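Local coordinates for protein cypemycin cysteine dehydrogenase (decarboxylating) (Streptomyces sp, PDB 6JDD) that carries out the oxidative decarboxylation of the C-terminal cysteine of the cypemycin precursor peptide, using FAD, in biosynthesis of the linaridin cypemycin, at residues 11-16 / 89-94; 28-33 / 171-176. All coordinates share one frame; numbering follows the deposited sequence.

From the N terminus, the chain runs through strand 10-15, which holds residues 11-16, and crosses over into helix 24-34, which holds residues 28-33. Interaction 1 closes a loop with 72 residues between its segments, when strand 90-95 comes to lie beside strand 10-15 in the middle of the sheet. Interaction 2 closes the longer loop, in which the final helix, 172-185, meets helix 24-34. The segments alternate along the chain, so the two closures cross. They also touch in space: Leu-91 CD1 lies 3.6 Å from Leu-172 CD1, and Leu-11 CD2 packs on Leu-176 CD2. Interaction 1 thus joins the central strands, and interaction 2 joins two helices on one face of the sheet.

Interaction 1 (11-16 / 89-94); sequences LHVHVT and CFLVFP. With FAD (flavin-adenine dinucleotide), chain B.
Thr-16 reaches past the end of the strand pairing to the carbonyl of Pro-94, which follows a cis peptide bond. Its OG1 donates to Pro-94 O over 2.6 Å, from 43° out of the carbonyl plane, while Thr-16 N adds a weak bond to the same oxygen. With chi1 at 76°, OG1 sits between the backbone N and the carbonyl carbon and also accepts from Thr-96 N. A valine here would probably leave Pro-94 O with just the weak backbone bond from this segment and Thr-96 N without this acceptor.

Upstream the strands run parallel, zipped by four backbone bonds; the one from His-14 N to Leu-91 O is nearly straight, 2.9 Å at 171°. On one face, the His-12 and Phe-90 rings are near parallel but slid apart, centroids 5.7 Å from each other, and Phe-90 CD2 rests on His-12 CB. The imidazole of His-12 is held by Ser-84 and Ser-43, and Ser-43 also bonds His-14 ND1. On the opposite face from His-12, Val-13 turns its CG1 to the edge of the Phe-93 ring, 4.0 Å from Phe-93 CB, where the second strand turns its corner.

These are neighbouring central strands of a parallel alpha/beta sheet of Rossmann-like topology, order 3-2-1-4-5-6. As is usual there, the cofactor lies at the C-terminal strand ends: FAD O2P is 3.6 Å from Thr-16 CA.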
# COMPACT_ATOMS: atom_id res chain seq x y z
N LEU A 11 24.83 25.41 20.30
CA LEU A 11 23.70 26.17 19.73
C LEU A 11 22.77 25.23 18.95
O LEU A 11 23.04 24.08 18.87
CB LEU A 11 24.23 27.32 18.89
CG LEU A 11 25.19 26.96 17.77
CD1 LEU A 11 24.45 26.38 16.59
CD2 LEU A 11 25.95 28.21 17.37
N HIS A 12 21.65 25.76 18.50
CA HIS A 12 20.62 25.05 17.73
C HIS A 12 20.36 25.80 16.45
O HIS A 12 20.24 27.04 16.50
CB HIS A 12 19.32 24.97 18.52
CG HIS A 12 18.29 24.19 17.78
ND1 HIS A 12 18.01 22.89 18.10
CD2 HIS A 12 17.53 24.50 16.72
CE1 HIS A 12 17.09 22.45 17.27
NE2 HIS A 12 16.81 23.39 16.41
N VAL A 13 20.30 25.07 15.34
CA VAL A 13 20.00 25.63 14.00
C VAL A 13 18.66 25.05 13.58
O VAL A 13 18.49 23.86 13.59
CB VAL A 13 21.11 25.35 12.97
CG1 VAL A 13 20.69 25.88 11.63
CG2 VAL A 13 22.44 25.97 13.37
N HIS A 14 17.71 25.93 13.28
CA HIS A 14 16.37 25.57 12.78
C HIS A 14 16.31 25.94 11.30
O HIS A 14 16.48 27.13 10.97
CB HIS A 14 15.29 26.25 13.60
CG HIS A 14 13.91 25.91 13.15
ND1 HIS A 14 13.47 24.60 13.07
CD2 HIS A 14 12.90 26.68 12.71
CE1 HIS A 14 12.24 24.60 12.61
NE2 HIS A 14 11.87 25.86 12.35
N VAL A 15 16.17 24.92 10.46
CA VAL A 15 16.28 25.04 8.98
C VAL A 15 14.87 25.00 8.40
O VAL A 15 14.14 24.04 8.70
CB VAL A 15 17.14 23.92 8.40
CG1 VAL A 15 17.40 24.12 6.90
CG2 VAL A 15 18.44 23.76 9.18
N THR A 16 14.52 25.97 7.55
CA THR A 16 13.14 26.12 6.99
C THR A 16 13.23 26.11 5.47
O THR A 16 14.29 26.24 4.96
CB THR A 16 12.42 27.36 7.55
OG1 THR A 16 12.93 28.56 6.94
CG2 THR A 16 12.47 27.48 9.07
N CYS A 89 22.01 29.56 22.04
CA CYS A 89 21.29 30.44 21.10
C CYS A 89 20.56 29.59 20.06
O CYS A 89 20.76 28.39 20.02
CB CYS A 89 22.24 31.47 20.52
SG CYS A 89 23.30 30.78 19.22
N PHE A 90 19.69 30.23 19.29
CA PHE A 90 18.82 29.59 18.29
C PHE A 90 18.89 30.41 17.01
O PHE A 90 18.62 31.59 17.05
CB PHE A 90 17.38 29.50 18.79
CG PHE A 90 17.21 28.58 19.95
CD1 PHE A 90 17.54 28.99 21.23
CD2 PHE A 90 16.76 27.29 19.76
CE1 PHE A 90 17.39 28.13 22.30
CE2 PHE A 90 16.59 26.44 20.85
CZ PHE A 90 16.91 26.86 22.11
N LEU A 91 19.36 29.79 15.93
CA LEU A 91 19.52 30.47 14.63
C LEU A 91 18.50 29.85 13.69
O LEU A 91 18.56 28.65 13.50
CB LEU A 91 20.95 30.32 14.09
CG LEU A 91 22.07 30.54 15.11
CD1 LEU A 91 23.42 30.16 14.54
CD2 LEU A 91 22.10 31.99 15.59
N VAL A 92 17.60 30.65 13.15
CA VAL A 92 16.66 30.20 12.08
C VAL A 92 17.32 30.51 10.73
O VAL A 92 17.39 31.65 10.34
CB VAL A 92 15.28 30.85 12.27
CG1 VAL A 92 14.26 30.25 11.32
CG2 VAL A 92 14.80 30.71 13.71
N PHE A 93 17.83 29.47 10.09
CA PHE A 93 18.86 29.56 9.04
C PHE A 93 18.59 28.50 7.98
O PHE A 93 18.82 27.33 8.25
CB PHE A 93 20.25 29.35 9.66
CG PHE A 93 21.39 29.54 8.69
CD1 PHE A 93 21.66 30.79 8.16
CD2 PHE A 93 22.17 28.47 8.32
CE1 PHE A 93 22.70 30.97 7.26
CE2 PHE A 93 23.21 28.66 7.42
CZ PHE A 93 23.47 29.90 6.89
N PRO A 94 17.97 28.83 6.84
CA PRO A 94 17.28 30.09 6.63
C PRO A 94 15.88 30.17 7.25
O PRO A 94 15.37 29.16 7.72
CB PRO A 94 17.11 30.09 5.12
CG PRO A 94 16.83 28.66 4.81
CD PRO A 94 17.79 27.91 5.71
PA FAD B . 6.76 23.93 7.50
O1A FAD B . 6.82 23.20 8.80
O2A FAD B . 7.14 23.19 6.26
O5B FAD B . 5.29 24.56 7.31
C5B FAD B . 4.28 23.78 6.63
C4B FAD B . 2.92 24.26 7.05
O4B FAD B . 2.11 23.12 7.44
C3B FAD B . 2.88 25.22 8.24
O3B FAD B . 1.85 26.20 8.09
C2B FAD B . 2.58 24.28 9.42
O2B FAD B . 1.97 24.93 10.50
C1B FAD B . 1.64 23.28 8.76
N9A FAD B . 1.63 21.97 9.40
C8A FAD B . 1.83 21.69 10.73
N7A FAD B . 1.75 20.40 10.99
C5A FAD B . 1.49 19.81 9.76
C6A FAD B . 1.30 18.47 9.36
N6A FAD B . 1.34 17.44 10.20
N1A FAD B . 1.05 18.24 8.05
C2A FAD B . 1.01 19.28 7.21
N3A FAD B . 1.17 20.58 7.47
C4A FAD B . 1.41 20.77 8.77
N1 FAD B . 9.55 30.82 1.13
C2 FAD B . 10.26 31.84 1.68
O2 FAD B . 9.81 32.48 2.63
N3 FAD B . 11.49 32.19 1.21
C4 FAD B . 12.08 31.54 0.16
O4 FAD B . 13.18 31.89 -0.23
C4X FAD B . 11.37 30.48 -0.44
N5 FAD B . 11.92 29.85 -1.45
C5X FAD B . 11.21 28.82 -2.01
C6 FAD B . 11.78 28.14 -3.09
C7 FAD B . 11.13 27.10 -3.71
C7M FAD B . 11.77 26.38 -4.87
C8 FAD B . 9.85 26.70 -3.24
C8M FAD B . 9.11 25.57 -3.90
C9 FAD B . 9.28 27.37 -2.18
C9A FAD B . 9.94 28.44 -1.55
N10 FAD B . 9.39 29.13 -0.47
C10 FAD B . 10.08 30.17 0.12
C1' FAD B . 8.06 28.76 0.04
C2' FAD B . 8.15 27.91 1.30
O2' FAD B . 8.74 26.65 0.99
C3' FAD B . 6.77 27.68 1.91
O3' FAD B . 6.26 28.91 2.42
C4' FAD B . 6.75 26.64 3.03
O4' FAD B . 5.42 26.47 3.52
C5' FAD B . 7.66 27.00 4.17
O5' FAD B . 7.46 26.07 5.27
P FAD B . 8.47 26.10 6.52
O1P FAD B . 8.61 27.51 6.99
O2P FAD B . 9.71 25.34 6.14
O3P FAD B . 7.65 25.25 7.61

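Interaction 2 (28-33 / 171-176); sequences IHWLRE and NLPGAL
Leu-176 CD1 touches both Trp-30 and Leu-31, 4.0 Å from Trp-30 CZ3 and equally close to Leu-31 CD1. The methyl meets the indole at its edge, near the ring plane, and the two side chains approach from opposite directions. Leu-172 CD2 adds a second contact, reaching Trp-30 CZ3 at 4.2 Å and lying farther off from Leu-31 CB, while Pro-173 CG comes obliquely toward Trp-30 CH2. The contact between the two segments is wholly apolar. The helix segments lie well apart, 12.2 Å between axes that cross at -51°, and the long side chains bridge the gap.

Torsions set this reach: in Trp-30 a chi1 of 173° turns CG opposite the backbone N, and the indole extends toward the other helix with its six-membered ring leading. That indole is itself held within its own helix, stacked with Phe-34 and edge-to-face with Trp-27.

On the other side, the first turn of the last helix is fixed by Asn-171 at the N-cap. Its OD1 accepts from Gly-174 N at 2.8 Å, the donor standing 50° out of the carboxamide plane, and its ND2 bonds Pro-153 O, which tethers the amide at both ends.

Beneath this pair, Leu-172 rests on Leu-91 and Phe-93 of strand 90-95 and Leu-31 on Val-40 of strand 39-44, which sets helices 24-34 and 172-185 side by side on one face of the central sheet, with helix 54-60 flanking the former through Ile-28 and Leu-57.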
# COMPACT_ATOMS: atom_id res chain seq x y z
N ILE A 28 26.94 24.17 7.89
CA ILE A 28 27.12 23.31 9.11
C ILE A 28 28.53 22.70 9.07
O ILE A 28 29.22 22.76 10.10
CB ILE A 28 26.04 22.22 9.23
CG1 ILE A 28 24.62 22.80 9.30
CG2 ILE A 28 26.34 21.30 10.42
CD1 ILE A 28 24.35 23.61 10.52
N HIS A 29 28.96 22.15 7.94
CA HIS A 29 30.32 21.58 7.79
C HIS A 29 31.35 22.66 8.12
O HIS A 29 32.24 22.37 8.92
CB HIS A 29 30.49 21.01 6.39
CG HIS A 29 31.87 20.48 6.14
ND1 HIS A 29 32.35 19.37 6.82
CD2 HIS A 29 32.85 20.91 5.32
CE1 HIS A 29 33.56 19.13 6.42
NE2 HIS A 29 33.89 20.06 5.50
N TRP A 30 31.22 23.86 7.55
CA TRP A 30 32.08 25.04 7.84
C TRP A 30 32.15 25.32 9.35
O TRP A 30 33.27 25.37 9.93
CB TRP A 30 31.60 26.29 7.07
CG TRP A 30 32.31 27.56 7.44
CD1 TRP A 30 33.43 28.07 6.83
CD2 TRP A 30 31.96 28.49 8.48
NE1 TRP A 30 33.80 29.24 7.44
CE2 TRP A 30 32.93 29.52 8.46
CE3 TRP A 30 30.94 28.56 9.43
CZ2 TRP A 30 32.89 30.60 9.34
CZ3 TRP A 30 30.91 29.61 10.32
CH2 TRP A 30 31.88 30.62 10.27
N LEU A 31 31.00 25.49 9.99
CA LEU A 31 30.96 25.77 11.44
C LEU A 31 31.63 24.63 12.23
O LEU A 31 32.35 24.92 13.17
CB LEU A 31 29.50 25.98 11.85
CG LEU A 31 29.25 26.31 13.31
CD1 LEU A 31 29.97 27.59 13.72
CD2 LEU A 31 27.77 26.39 13.57
N ARG A 32 31.45 23.37 11.85
CA ARG A 32 32.09 22.23 12.58
C ARG A 32 33.62 22.29 12.47
O ARG A 32 34.27 21.92 13.43
CB ARG A 32 31.53 20.90 12.07
CG ARG A 32 30.02 20.78 12.24
CD ARG A 32 29.59 20.27 13.59
NE ARG A 32 30.02 18.89 13.70
CZ ARG A 32 31.11 18.47 14.31
NH1 ARG A 32 31.93 19.32 14.92
NH2 ARG A 32 31.35 17.18 14.33
N GLU A 33 34.18 22.71 11.33
CA GLU A 33 35.65 22.79 11.13
C GLU A 33 36.18 24.07 11.79
O GLU A 33 37.19 24.00 12.50
CB GLU A 33 36.03 22.78 9.64
CG GLU A 33 35.63 21.50 8.92
CD GLU A 33 36.54 20.28 9.14
OE1 GLU A 33 36.99 19.70 8.11
OE2 GLU A 33 36.77 19.90 10.32
N ASN A 171 23.03 34.71 6.55
CA ASN A 171 24.36 35.19 6.98
C ASN A 171 24.70 34.51 8.30
O ASN A 171 24.40 35.12 9.36
CB ASN A 171 24.32 36.71 7.09
CG ASN A 171 25.62 37.30 7.60
OD1 ASN A 171 26.55 36.56 7.93
ND2 ASN A 171 25.69 38.62 7.67
N LEU A 172 25.32 33.34 8.27
CA LEU A 172 25.66 32.61 9.53
C LEU A 172 26.74 33.36 10.32
O LEU A 172 26.62 33.53 11.54
CB LEU A 172 26.07 31.18 9.22
CG LEU A 172 26.40 30.31 10.44
CD1 LEU A 172 25.24 30.25 11.39
CD2 LEU A 172 26.75 28.91 10.02
N PRO A 173 27.86 33.82 9.72
CA PRO A 173 28.87 34.54 10.51
C PRO A 173 28.28 35.75 11.28
O PRO A 173 28.50 35.87 12.50
CB PRO A 173 29.91 34.95 9.46
CG PRO A 173 29.74 33.91 8.35
CD PRO A 173 28.25 33.67 8.29
N GLY A 174 27.49 36.57 10.58
CA GLY A 174 26.74 37.68 11.20
C GLY A 174 25.81 37.20 12.30
O GLY A 174 25.75 37.83 13.38
N ALA A 175 25.10 36.10 12.05
CA ALA A 175 24.17 35.55 13.06
C ALA A 175 25.00 35.19 14.30
O ALA A 175 24.53 35.37 15.43
CB ALA A 175 23.36 34.40 12.49
N LEU A 176 26.20 34.66 14.12
CA LEU A 176 26.99 34.15 15.28
C LEU A 176 27.44 35.34 16.12
O LEU A 176 27.39 35.27 17.39
CB LEU A 176 28.20 33.36 14.78
CG LEU A 176 27.91 31.99 14.16
CD1 LEU A 176 29.12 31.49 13.40
CD2 LEU A 176 27.50 30.99 15.23